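Local coordinates for protein novel immune-type receptor 11 (Ictalurus punctatus, PDB 2QTE) that probably mediates allogeneic recognition as a bony-fish immune-type receptor, through an extracellular domain of the immunoglobulin variable type, at residues Leu6-Val11 against Gly106-Phe111; Val17-Ser22 against Leu78-Ala83; Tyr35-Gly40 against Gly88-Cys93. The protein carries 1 engineered substitution. One frame throughout, in Å; residues are numbered along the deposited sequence.

Contact 1 of 3, residues Leu6-Val11 against Gly106-Phe111; sequences LHVKTV and GTRLQF
H7 N bonds to G106 O at 2.9 Å and H7 O accepts R108 N, opening the parallel pairing of strand 7-10 with strand 100-110, which corresponds to the A'-G pairing of an immunoglobulin V-set sandwich. K9 repeats the pattern with R108 O and Q110 N, and V11 N closes the row on Q110 O at 3.0 Å. On the face bearing V8, T10, R108 and Q110, V8 lies alongside the R108 guanidinium: CG1 sits over one flat face near its rim, while CG2 touches NH2 at 3.5 Å. Q110 CG is wedged between its own backbone N and carbonyl carbon (chi1 77°), and from there the extended chain carries NE2 to T10 OG1, 3.0 Å away and close to the amide plane. The amide's OE1 accepts a weak bond from R108 NH1. On the other face T107 CG2 meets K9 CG at 3.8 Å, and L109 CD1 meets V11 CG1 at the same distance. At the chain's end V11 CG2 makes a CH-pi contact over the face of F111, 3.8 Å from the ring centroid and 22° off its normal. Behind them M19 touches T107, and V17 touches L109 and K9. Further out, R108 packs on F39 of the second subunit, and its NE makes a long, weak ion pair with OE2 of E90 in its own chain.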
ATOM      1  N   LEU A   6      -3.453   5.975  10.636  1.00 16.85           N
ATOM      2  CA  LEU A   6      -3.573   4.616  11.034  1.00 19.22           C
ATOM      3  C   LEU A   6      -3.945   4.574  12.504  1.00 19.70           C
ATOM      4  O   LEU A   6      -3.530   5.419  13.290  1.00 16.87           O
ATOM      5  CB  LEU A   6      -2.225   3.900  10.890  1.00 15.29           C
ATOM      6  CG  LEU A   6      -1.581   3.809   9.522  1.00 17.04           C
ATOM      7  CD1 LEU A   6      -0.211   3.128   9.729  1.00 13.10           C
ATOM      8  CD2 LEU A   6      -2.498   3.001   8.598  1.00 21.09           C
ATOM      9  N   HIS A   7      -4.728   3.570  12.856  1.00 21.06           N
ATOM     10  CA  HIS A   7      -4.970   3.213  14.243  1.00 22.81           C
ATOM     11  C   HIS A   7      -3.729   2.474  14.756  1.00 23.54           C
ATOM     12  O   HIS A   7      -3.150   1.719  14.014  1.00 25.45           O
ATOM     13  CB  HIS A   7      -6.165   2.264  14.271  1.00 23.68           C
ATOM     14  CG  HIS A   7      -7.482   2.925  13.976  1.00 34.57           C
ATOM     15  ND1 HIS A   7      -8.184   2.707  12.803  1.00 36.69           N
ATOM     16  CD2 HIS A   7      -8.233   3.785  14.713  1.00 33.75           C
ATOM     17  CE1 HIS A   7      -9.307   3.409  12.832  1.00 41.27           C
ATOM     18  NE2 HIS A   7      -9.358   4.074  13.975  1.00 39.32           N
ATOM     19  N   VAL A   8      -3.291   2.727  15.994  1.00 21.66           N
ATOM     20  CA  VAL A   8      -2.168   1.985  16.555  1.00 22.73           C
ATOM     21  C   VAL A   8      -2.705   1.009  17.590  1.00 26.55           C
ATOM     22  O   VAL A   8      -3.465   1.396  18.481  1.00 25.77           O
ATOM     23  CB  VAL A   8      -1.046   2.873  17.158  1.00 21.69           C
ATOM     24  CG1 VAL A   8       0.150   2.005  17.576  1.00 23.92           C
ATOM     25  CG2 VAL A   8      -0.588   3.945  16.155  1.00 24.91           C
ATOM     26  N   LYS A   9      -2.339  -0.265  17.448  1.00 26.10           N
ATOM     27  CA  LYS A   9      -2.837  -1.308  18.345  1.00 20.01           C
ATOM     28  C   LYS A   9      -1.643  -2.011  18.946  1.00 19.24           C
ATOM     29  O   LYS A   9      -0.789  -2.535  18.216  1.00 17.40           O
ATOM     30  CB  LYS A   9      -3.708  -2.294  17.579  1.00 27.24           C
ATOM     31  CG  LYS A   9      -5.145  -1.802  17.377  1.00 37.27           C
ATOM     32  CD  LYS A   9      -6.178  -2.920  17.506  1.00 38.81           C
ATOM     33  CE  LYS A   9      -7.602  -2.411  17.185  1.00 39.24           C
ATOM     34  NZ  LYS A   9      -8.416  -2.035  18.394  1.00 34.71           N
ATOM     35  N   THR A  10      -1.562  -1.967  20.273  1.00 21.49           N
ATOM     36  CA  THR A  10      -0.471  -2.593  21.010  1.00 22.38           C
ATOM     37  C   THR A  10      -1.013  -3.791  21.728  1.00 25.35           C
ATOM     38  O   THR A  10      -1.956  -3.678  22.486  1.00 29.89           O
ATOM     39  CB  THR A  10       0.133  -1.648  22.037  1.00 23.23           C
ATOM     40  OG1 THR A  10       0.396  -0.385  21.419  1.00 28.92           O
ATOM     41  CG2 THR A  10       1.422  -2.230  22.584  1.00 30.34           C
ATOM     42  N   VAL A  11      -0.425  -4.947  21.460  1.00 28.41           N
ATOM     43  CA  VAL A  11      -0.923  -6.204  21.958  1.00 28.89           C
ATOM     44  C   VAL A  11       0.242  -6.997  22.556  1.00 30.95           C
ATOM     45  O   VAL A  11       1.400  -6.741  22.226  1.00 26.73           O
ATOM     46  CB  VAL A  11      -1.607  -7.049  20.833  1.00 29.12           C
ATOM     47  CG1 VAL A  11      -2.770  -6.277  20.173  1.00 29.12           C
ATOM     48  CG2 VAL A  11      -0.581  -7.529  19.779  1.00 19.38           C
ATOM     49  N   GLY A 106      -6.450   1.855   8.289  1.00 17.49           N
ATOM     50  CA  GLY A 106      -5.382   0.878   8.509  1.00 15.71           C
ATOM     51  C   GLY A 106      -4.962   0.854   9.946  1.00 18.45           C
ATOM     52  O   GLY A 106      -5.331   1.736  10.717  1.00 22.06           O
ATOM     53  N   THR A 107      -4.159  -0.139  10.311  1.00 16.34           N
ATOM     54  CA  THR A 107      -3.759  -0.310  11.691  1.00 15.68           C
ATOM     55  C   THR A 107      -2.318  -0.695  11.664  1.00 12.80           C
ATOM     56  O   THR A 107      -1.896  -1.494  10.855  1.00 14.69           O
ATOM     57  CB  THR A 107      -4.582  -1.439  12.371  1.00 16.16           C
ATOM     58  OG1 THR A 107      -5.935  -1.012  12.495  1.00 23.07           O
ATOM     59  CG2 THR A 107      -4.057  -1.774  13.763  1.00 17.36           C
ATOM     60  N   ARG A 108      -1.560  -0.112  12.572  1.00 14.69           N
ATOM     61  CA  ARG A 108      -0.208  -0.526  12.804  1.00 16.09           C
ATOM     62  C   ARG A 108      -0.242  -1.389  14.060  1.00 14.74           C
ATOM     63  O   ARG A 108      -0.482  -0.882  15.147  1.00 18.29           O
ATOM     64  CB  ARG A 108       0.683   0.661  13.064  1.00 19.55           C
ATOM     65  CG  ARG A 108       2.155   0.186  13.324  1.00 24.20           C
ATOM     66  CD  ARG A 108       3.168   1.288  12.970  1.00 23.81           C
ATOM     67  NE  ARG A 108       2.855   2.510  13.716  1.00 29.38           N
ATOM     68  CZ  ARG A 108       3.159   2.705  14.997  1.00 24.76           C
ATOM     69  NH1 ARG A 108       3.803   1.787  15.698  1.00 29.25           N
ATOM     70  NH2 ARG A 108       2.830   3.834  15.574  1.00 30.24           N
ATOM     71  N   LEU A 109      -0.040  -2.681  13.883  1.00 13.72           N
ATOM     72  CA  LEU A 109      -0.084  -3.621  14.974  1.00 16.08           C
ATOM     73  C   LEU A 109       1.316  -3.824  15.496  1.00 17.38           C
ATOM     74  O   LEU A 109       2.241  -4.179  14.755  1.00 17.16           O
ATOM     75  CB  LEU A 109      -0.723  -4.945  14.502  1.00 14.73           C
ATOM     76  CG  LEU A 109      -0.986  -6.028  15.566  1.00 11.83           C
ATOM     77  CD1 LEU A 109      -2.205  -5.659  16.426  1.00 20.31           C
ATOM     78  CD2 LEU A 109      -1.198  -7.365  14.865  1.00 11.80           C
ATOM     79  N   GLN A 110       1.478  -3.604  16.799  1.00 21.40           N
ATOM     80  CA  GLN A 110       2.803  -3.648  17.370  1.00 20.15           C
ATOM     81  C   GLN A 110       2.771  -4.358  18.706  1.00 20.67           C
ATOM     82  O   GLN A 110       1.733  -4.483  19.363  1.00 17.81           O
ATOM     83  CB  GLN A 110       3.359  -2.226  17.558  1.00 19.18           C
ATOM     84  CG  GLN A 110       2.771  -1.510  18.780  1.00 23.01           C
ATOM     85  CD  GLN A 110       3.329  -0.120  18.972  1.00 26.09           C
ATOM     86  OE1 GLN A 110       4.382   0.205  18.419  1.00 20.67           O
ATOM     87  NE2 GLN A 110       2.610   0.717  19.747  1.00 21.84           N
ATOM     88  N   PHE A 111       3.942  -4.845  19.057  1.00 24.45           N
ATOM     89  CA  PHE A 111       4.186  -5.346  20.367  1.00 28.16           C
ATOM     90  C   PHE A 111       5.106  -4.407  21.146  1.00 33.70           C
ATOM     91  O   PHE A 111       5.749  -3.526  20.538  1.00 36.82           O
ATOM     92  CB  PHE A 111       4.788  -6.721  20.215  1.00 28.98           C
ATOM     93  CG  PHE A 111       3.833  -7.723  19.582  1.00 30.97           C
ATOM     94  CD1 PHE A 111       3.176  -8.668  20.367  1.00 30.63           C
ATOM     95  CD2 PHE A 111       3.592  -7.705  18.201  1.00 30.96           C
ATOM     96  CE1 PHE A 111       2.299  -9.590  19.780  1.00 31.75           C
ATOM     97  CE2 PHE A 111       2.716  -8.619  17.609  1.00 33.06           C
ATOM     98  CZ  PHE A 111       2.071  -9.565  18.402  1.00 27.93           C
ATOM     99  OXT PHE A 111       5.140  -4.606  22.378  1.00 31.80           O
TER
HETATM  100  O   HOH W   1       3.168  -6.368  23.876  1.00 36.33           O

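Contact 2 of 3, residues Val17-Ser22 against Leu78-Ala83; sequences VTMECS and LNIIGA
T18 and N79 point the same way, and their first torsions bring the polar ends together: T18 OG1 stands beside its backbone N (chi1 -63°), and N79 CG likewise lies anti to its carbonyl carbon (chi1 -43°). With the groups so placed, the hydroxyl donates to N79 OD1 at 2.8 Å, coming from a little off the carbonyl plane, while T18 CG2 lies 3.3 Å from the same oxygen. N79 ND2 is bonded to S68 OG, and weakly to T70 OG1, so the amide is gripped at both its polar atoms. An alanine here in place of the threonine would take away the donor to N79 OD1, and that side of the amide would probably be freer to turn.

T18 and N79 form the non-hydrogen-bonded pair of this antiparallel junction, and the hydrogen-bonded pairs V17-I80 and M19-L78 flank it. V17 N reaches I80 O at 2.9 Å and I80 N returns to V17 O; M19 and L78 exchange a second such pair of bonds. Their side chains turn to the opposite face. The M19 chain bends at chi3 (-88°), bringing its CE methyl to 3.6 Å from I80 CD1 and 3.8 Å from L78 CD2. V17 CG1 touches I80 CD1 at 3.6 Å too, so I80 CD1 is touched by both V17 and M19 of strand 17-19.

In V-set terms this is the B-E pairing. Strand 76-80 runs between strands 17-19 and 67-71, and the apolar face of V17, M19, L78 and I80 looks into the sandwich interior, where L78 packs on W34 of strand 32-37 and on M69 of strand 67-71, and I80 on F67.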
ATOM      1  N   VAL A  17      -7.120 -10.028  18.696  1.00 20.79           N
ATOM      2  CA  VAL A  17      -7.253  -8.690  18.175  1.00 25.21           C
ATOM      3  C   VAL A  17      -8.152  -8.607  16.938  1.00 21.17           C
ATOM      4  O   VAL A  17      -8.222  -9.543  16.134  1.00 17.88           O
ATOM      5  CB  VAL A  17      -5.862  -8.012  17.946  1.00 33.48           C
ATOM      6  CG1 VAL A  17      -4.888  -8.921  17.202  1.00 29.99           C
ATOM      7  CG2 VAL A  17      -6.025  -6.666  17.211  1.00 36.70           C
ATOM      8  N   THR A  18      -8.832  -7.473  16.808  1.00 21.06           N
ATOM      9  CA  THR A  18      -9.623  -7.135  15.600  1.00 19.70           C
ATOM     10  C   THR A  18      -9.219  -5.785  15.026  1.00 20.11           C
ATOM     11  O   THR A  18      -9.191  -4.805  15.749  1.00 21.79           O
ATOM     12  CB  THR A  18     -11.085  -7.133  15.960  1.00 20.99           C
ATOM     13  OG1 THR A  18     -11.438  -8.468  16.370  1.00 20.16           O
ATOM     14  CG2 THR A  18     -11.952  -6.667  14.778  1.00 17.14           C
ATOM     15  N   MET A  19      -8.841  -5.747  13.749  1.00 18.58           N
ATOM     16  CA  MET A  19      -8.565  -4.471  13.076  1.00 20.45           C
ATOM     17  C   MET A  19      -9.732  -4.185  12.139  1.00 19.48           C
ATOM     18  O   MET A  19     -10.149  -5.028  11.377  1.00 17.70           O
ATOM     19  CB  MET A  19      -7.240  -4.519  12.326  1.00 15.72           C
ATOM     20  CG  MET A  19      -6.131  -4.956  13.187  1.00 15.28           C
ATOM     21  SD  MET A  19      -4.531  -5.202  12.421  1.00 16.62           S
ATOM     22  CE  MET A  19      -4.610  -6.926  11.873  1.00 11.73           C
ATOM     23  N   GLU A  20     -10.240  -2.973  12.203  1.00 22.11           N
ATOM     24  CA  GLU A  20     -11.509  -2.614  11.634  1.00 26.87           C
ATOM     25  C   GLU A  20     -11.400  -1.930  10.268  1.00 28.66           C
ATOM     26  O   GLU A  20     -10.443  -1.223  10.005  1.00 27.00           O
ATOM     27  CB  GLU A  20     -12.190  -1.662  12.602  1.00 35.09           C
ATOM     28  CG  GLU A  20     -12.838  -2.329  13.814  1.00 44.89           C
ATOM     29  CD  GLU A  20     -11.986  -2.266  15.062  1.00 52.69           C
ATOM     30  OE1 GLU A  20     -12.236  -3.075  15.999  1.00 53.97           O
ATOM     31  OE2 GLU A  20     -11.067  -1.410  15.115  1.00 52.01           O
ATOM     32  N   CYS A  21     -12.369  -2.176   9.398  1.00 26.01           N
ATOM     33  CA  CYS A  21     -12.515  -1.441   8.159  1.00 26.14           C
ATOM     34  C   CYS A  21     -14.015  -1.367   7.895  1.00 27.87           C
ATOM     35  O   CYS A  21     -14.679  -2.392   7.902  1.00 29.23           O
ATOM     36  CB  CYS A  21     -11.836  -2.177   7.021  1.00 25.40           C
ATOM     37  SG  CYS A  21     -12.003  -1.419   5.371  1.00 25.85           S
ATOM     38  N   SER A  22     -14.558  -0.171   7.675  1.00 30.90           N
ATOM     39  CA  SER A  22     -16.003  -0.051   7.418  1.00 35.82           C
ATOM     40  C   SER A  22     -16.364  -0.376   5.970  1.00 38.41           C
ATOM     41  O   SER A  22     -15.551  -0.229   5.049  1.00 38.77           O
ATOM     42  CB  SER A  22     -16.556   1.305   7.882  1.00 41.56           C
ATOM     43  OG  SER A  22     -17.953   1.433   7.604  1.00 45.36           O
ATOM     44  N   LEU A  78     -10.759  -7.580  10.291  1.00 13.91           N
ATOM     45  CA  LEU A  78      -9.822  -8.678  10.307  1.00 15.11           C
ATOM     46  C   LEU A  78      -9.565  -9.090  11.787  1.00 16.05           C
ATOM     47  O   LEU A  78      -9.269  -8.238  12.593  1.00 19.47           O
ATOM     48  CB  LEU A  78      -8.549  -8.169   9.615  1.00 16.69           C
ATOM     49  CG  LEU A  78      -7.340  -9.070   9.372  1.00 26.99           C
ATOM     50  CD1 LEU A  78      -7.707 -10.283   8.548  1.00 21.69           C
ATOM     51  CD2 LEU A  78      -6.269  -8.216   8.678  1.00 23.02           C
ATOM     52  N   ASN A  79      -9.704 -10.366  12.148  1.00 14.19           N
ATOM     53  CA  ASN A  79      -9.421 -10.816  13.514  1.00 15.70           C
ATOM     54  C   ASN A  79      -8.194 -11.736  13.536  1.00 16.26           C
ATOM     55  O   ASN A  79      -7.906 -12.408  12.553  1.00 16.79           O
ATOM     56  CB  ASN A  79     -10.565 -11.626  14.057  1.00 13.84           C
ATOM     57  CG  ASN A  79     -11.910 -11.029  13.733  1.00 16.62           C
ATOM     58  OD1 ASN A  79     -12.171  -9.907  14.141  1.00 14.15           O
ATOM     59  ND2 ASN A  79     -12.762 -11.762  13.016  1.00 15.94           N
ATOM     60  N   ILE A  80      -7.473 -11.731  14.650  1.00 15.60           N
ATOM     61  CA  ILE A  80      -6.446 -12.743  14.942  1.00 18.08           C
ATOM     62  C   ILE A  80      -6.769 -13.344  16.309  1.00 15.75           C
ATOM     63  O   ILE A  80      -7.011 -12.590  17.254  1.00 15.51           O
ATOM     64  CB  ILE A  80      -5.010 -12.173  15.035  1.00 18.49           C
ATOM     65  CG1 ILE A  80      -4.620 -11.327  13.810  1.00 19.88           C
ATOM     66  CG2 ILE A  80      -4.026 -13.305  15.077  1.00 17.79           C
ATOM     67  CD1 ILE A  80      -5.295  -9.966  13.736  1.00 37.27           C
ATOM     68  N   ILE A  81      -6.811 -14.678  16.421  1.00 14.36           N
ATOM     69  CA  ILE A  81      -6.952 -15.271  17.753  1.00 16.34           C
ATOM     70  C   ILE A  81      -5.535 -15.745  18.142  1.00 17.72           C
ATOM     71  O   ILE A  81      -4.933 -16.541  17.429  1.00 17.82           O
ATOM     72  CB  ILE A  81      -8.126 -16.320  17.866  1.00 18.43           C
ATOM     73  CG1 ILE A  81      -9.500 -15.585  17.809  1.00 17.41           C
ATOM     74  CG2 ILE A  81      -8.122 -17.056  19.263  1.00 17.38           C
ATOM     75  CD1 ILE A  81     -10.696 -16.479  17.484  1.00 23.00           C
ATOM     76  N   GLY A  82      -4.986 -15.243  19.234  1.00 20.46           N
ATOM     77  CA  GLY A  82      -3.641 -15.684  19.663  1.00 21.27           C
ATOM     78  C   GLY A  82      -2.494 -15.072  18.885  1.00 19.35           C
ATOM     79  O   GLY A  82      -1.732 -15.792  18.230  1.00 22.66           O
ATOM     80  N   ALA A  83      -2.357 -13.739  18.966  1.00 20.92           N
ATOM     81  CA  ALA A  83      -1.293 -12.963  18.251  1.00 20.16           C
ATOM     82  C   ALA A  83       0.150 -13.452  18.480  1.00 24.86           C
ATOM     83  O   ALA A  83       0.510 -13.867  19.606  1.00 27.30           O
ATOM     84  CB  ALA A  83      -1.414 -11.486  18.630  1.00 19.16           C
TER

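Contact 3 of 3, residues Tyr35-Gly40 against Gly88-Cys93; sequences YRQSFG and GGEYFC
Y35 and Q37 pair tightly with F92 and E90: Y35 N reaches F92 O and Q37 N reaches E90 O, both at 2.7 Å, with return bonds from F92 N and E90 N. This is the antiparallel C-F junction of the V-set sheet. Between these pairs R36 and Y91 run side by side. R36 CG stands anti to the backbone N (chi1 176°), which lays it 3.6 Å from Y91 CE2; the extended chain then puts Y91 OH over one guanidinium face. That hydroxyl bonds to D87 O, four residues back, the tyrosine corner of Greek-key sandwiches.

Towards G88 the strands part and water fills in. One molecule accepts from R36 NE at 2.9 Å and donates to G88 O; another joins F39 N to the same carbonyl. At G89 a side chain would collide with Q37 O.

On the face of Q37, E90 and F92, Q37 OE1 lies at the edge of the F92 ring and 3.4 Å from E90 OE1. These two acceptors do not hydrogen-bond; E90 OE1 instead accepts Q37 NE2 of the second subunit, reciprocally, and Q37 NE2 also bonds to K41 O. The reciprocal bonds suggest that this face belongs to the subunit interface.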
ATOM      1  N   TYR A  35      -4.486  -5.250   2.806  1.00 10.95           N
ATOM      2  CA  TYR A  35      -3.119  -5.488   2.354  1.00 12.77           C
ATOM      3  C   TYR A  35      -2.314  -5.509   3.610  1.00 12.33           C
ATOM      4  O   TYR A  35      -2.668  -4.840   4.540  1.00 13.75           O
ATOM      5  CB  TYR A  35      -2.644  -4.349   1.447  1.00 11.64           C
ATOM      6  CG  TYR A  35      -3.299  -4.445   0.119  1.00 15.73           C
ATOM      7  CD1 TYR A  35      -4.676  -4.196  -0.018  1.00 15.19           C
ATOM      8  CD2 TYR A  35      -2.588  -4.841  -0.989  1.00 16.95           C
ATOM      9  CE1 TYR A  35      -5.294  -4.326  -1.239  1.00 15.67           C
ATOM     10  CE2 TYR A  35      -3.205  -4.995  -2.214  1.00 17.45           C
ATOM     11  CZ  TYR A  35      -4.556  -4.729  -2.311  1.00 19.19           C
ATOM     12  OH  TYR A  35      -5.148  -4.876  -3.513  1.00 17.89           O
ATOM     13  N   ARG A  36      -1.194  -6.223   3.601  1.00 14.23           N
ATOM     14  CA  ARG A  36      -0.378  -6.341   4.783  1.00 13.96           C
ATOM     15  C   ARG A  36       1.060  -5.968   4.413  1.00 15.05           C
ATOM     16  O   ARG A  36       1.564  -6.427   3.365  1.00 16.87           O
ATOM     17  CB  ARG A  36      -0.440  -7.794   5.256  1.00 14.94           C
ATOM     18  CG  ARG A  36       0.434  -8.147   6.431  1.00 17.98           C
ATOM     19  CD  ARG A  36       0.322  -9.685   6.708  1.00 17.50           C
ATOM     20  NE  ARG A  36       1.201 -10.061   7.826  1.00 21.97           N
ATOM     21  CZ  ARG A  36       1.163 -11.244   8.443  1.00 19.92           C
ATOM     22  NH1 ARG A  36       0.321 -12.167   8.031  1.00 15.32           N
ATOM     23  NH2 ARG A  36       2.002 -11.513   9.461  1.00 19.69           N
ATOM     24  N   GLN A  37       1.723  -5.156   5.261  1.00 11.99           N
ATOM     25  CA  GLN A  37       3.115  -4.826   5.027  1.00 13.10           C
ATOM     26  C   GLN A  37       3.882  -5.185   6.276  1.00 18.00           C
ATOM     27  O   GLN A  37       3.671  -4.557   7.309  1.00 15.71           O
ATOM     28  CB  GLN A  37       3.298  -3.314   4.802  1.00  9.86           C
ATOM     29  CG  GLN A  37       4.730  -2.952   4.358  1.00 14.19           C
ATOM     30  CD  GLN A  37       5.088  -1.523   4.623  1.00 13.10           C
ATOM     31  OE1 GLN A  37       4.269  -0.769   5.135  1.00 13.48           O
ATOM     32  NE2 GLN A  37       6.332  -1.144   4.295  1.00 11.45           N
ATOM     33  N   SER A  38       4.821  -6.128   6.183  1.00 17.63           N
ATOM     34  CA  SER A  38       5.732  -6.303   7.299  1.00 17.64           C
ATOM     35  C   SER A  38       6.768  -5.188   7.253  1.00 19.12           C
ATOM     36  O   SER A  38       7.067  -4.646   6.176  1.00 17.31           O
ATOM     37  CB  SER A  38       6.435  -7.665   7.214  1.00 13.05           C
ATOM     38  OG  SER A  38       5.466  -8.707   7.299  1.00 22.93           O
ATOM     39  N   PHE A  39       7.370  -4.872   8.403  1.00 17.71           N
ATOM     40  CA  PHE A  39       8.391  -3.834   8.407  1.00 17.98           C
ATOM     41  C   PHE A  39       9.534  -4.050   7.376  1.00 19.59           C
ATOM     42  O   PHE A  39      10.084  -5.150   7.270  1.00 15.54           O
ATOM     43  CB  PHE A  39       8.963  -3.653   9.813  1.00 19.06           C
ATOM     44  CG  PHE A  39       9.711  -2.374   9.986  1.00 20.47           C
ATOM     45  CD1 PHE A  39      11.088  -2.334   9.791  1.00 17.53           C
ATOM     46  CD2 PHE A  39       9.042  -1.198  10.335  1.00 19.07           C
ATOM     47  CE1 PHE A  39      11.790  -1.147   9.933  1.00 15.34           C
ATOM     48  CE2 PHE A  39       9.738  -0.001  10.494  1.00 15.98           C
ATOM     49  CZ  PHE A  39      11.137   0.012  10.290  1.00 16.25           C
ATOM     50  N   GLY A  40       9.896  -2.982   6.647  1.00 16.43           N
ATOM     51  CA  GLY A  40      10.999  -3.043   5.644  1.00 17.93           C
ATOM     52  C   GLY A  40      10.690  -3.807   4.357  1.00 18.65           C
ATOM     53  O   GLY A  40      11.572  -3.973   3.520  1.00 14.94           O
ATOM     54  N   GLY A  88       3.007  -8.673  13.744  1.00 18.56           N
ATOM     55  CA  GLY A  88       3.277  -7.215  13.803  1.00 14.01           C
ATOM     56  C   GLY A  88       3.419  -6.633  12.390  1.00 13.09           C
ATOM     57  O   GLY A  88       3.890  -7.289  11.510  1.00 13.77           O
ATOM     58  N   GLY A  89       2.980  -5.401  12.157  1.00 11.33           N
ATOM     59  CA  GLY A  89       3.174  -4.785  10.838  1.00 11.25           C
ATOM     60  C   GLY A  89       2.032  -3.840  10.560  1.00 12.83           C
ATOM     61  O   GLY A  89       1.281  -3.520  11.470  1.00 12.93           O
ATOM     62  N   GLU A  90       1.874  -3.420   9.305  1.00 11.69           N
ATOM     63  CA  GLU A  90       0.769  -2.493   9.012  1.00 15.96           C
ATOM     64  C   GLU A  90      -0.207  -3.187   8.084  1.00 16.35           C
ATOM     65  O   GLU A  90       0.201  -3.969   7.219  1.00 14.84           O
ATOM     66  CB  GLU A  90       1.276  -1.142   8.467  1.00 11.47           C
ATOM     67  CG  GLU A  90       2.405  -0.523   9.319  1.00 12.99           C
ATOM     68  CD  GLU A  90       2.854   0.861   8.920  1.00 12.16           C
ATOM     69  OE1 GLU A  90       3.119   1.119   7.711  1.00 11.62           O
ATOM     70  OE2 GLU A  90       2.990   1.698   9.834  1.00 13.94           O
ATOM     71  N   TYR A  91      -1.499  -2.902   8.290  1.00 13.91           N
ATOM     72  CA  TYR A  91      -2.555  -3.518   7.550  1.00 11.55           C
ATOM     73  C   TYR A  91      -3.442  -2.385   7.071  1.00 13.35           C
ATOM     74  O   TYR A  91      -3.949  -1.590   7.886  1.00 12.56           O
ATOM     75  CB  TYR A  91      -3.386  -4.478   8.436  1.00 14.37           C
ATOM     76  CG  TYR A  91      -2.602  -5.679   8.979  1.00 11.71           C
ATOM     77  CD1 TYR A  91      -1.681  -5.533  10.040  1.00 15.96           C
ATOM     78  CD2 TYR A  91      -2.810  -6.957   8.458  1.00 15.42           C
ATOM     79  CE1 TYR A  91      -0.944  -6.662  10.541  1.00 15.11           C
ATOM     80  CE2 TYR A  91      -2.114  -8.094   8.984  1.00 18.12           C
ATOM     81  CZ  TYR A  91      -1.198  -7.932  10.007  1.00 18.13           C
ATOM     82  OH  TYR A  91      -0.527  -9.059  10.489  1.00 16.74           O
ATOM     83  N   PHE A  92      -3.634  -2.351   5.765  1.00 12.73           N
ATOM     84  CA  PHE A  92      -4.349  -1.268   5.099  1.00 14.36           C
ATOM     85  C   PHE A  92      -5.570  -1.878   4.416  1.00 15.83           C
ATOM     86  O   PHE A  92      -5.456  -2.883   3.729  1.00 13.72           O
ATOM     87  CB  PHE A  92      -3.471  -0.642   3.990  1.00 15.88           C
ATOM     88  CG  PHE A  92      -2.060  -0.338   4.393  1.00 15.27           C
ATOM     89  CD1 PHE A  92      -1.792   0.563   5.445  1.00 13.11           C
ATOM     90  CD2 PHE A  92      -0.994  -0.950   3.734  1.00 14.49           C
ATOM     91  CE1 PHE A  92      -0.503   0.878   5.823  1.00 15.91           C
ATOM     92  CE2 PHE A  92       0.373  -0.684   4.137  1.00 13.81           C
ATOM     93  CZ  PHE A  92       0.619   0.255   5.161  1.00 13.33           C
ATOM     94  N   CYS A  93      -6.727  -1.254   4.580  1.00 15.48           N
ATOM     95  CA  CYS A  93      -7.932  -1.682   3.929  1.00 12.23           C
ATOM     96  C   CYS A  93      -8.153  -0.744   2.769  1.00 13.14           C
ATOM     97  O   CYS A  93      -8.148   0.444   2.932  1.00 17.81           O
ATOM     98  CB  CYS A  93      -9.102  -1.610   4.902  1.00 15.02           C
ATOM     99  SG  CYS A  93     -10.580  -2.355   4.294  1.00 21.50           S
TER
HETATM  100  O   HOH W   2       3.203  -8.488   9.154  1.00 20.35           O
HETATM  101  O   HOH W   3       6.499  -6.498  10.484  1.00 17.41           O

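Overall arrangement
From the N terminus, strand 7-10 waits for its partner until the chain's very end, so contact 1 closes the widest loop and encloses the other two. Strand 17-19 comes next and pairs in contact 2 only after strand 32-37 has passed; that strand in turn finds its mate in contact 3 beyond strand 76-80. Contacts 2 and 3 therefore cross along the chain. Contacts 1 and 3 share one sheet, where T107 N and L109 N probably bond to Y91 O and G89 O, and both touch the second subunit. Contact 2 lies in the facing sheet, tied to contact 3 by the C21-C93 disulfide and to contact 1 by F111 against A83.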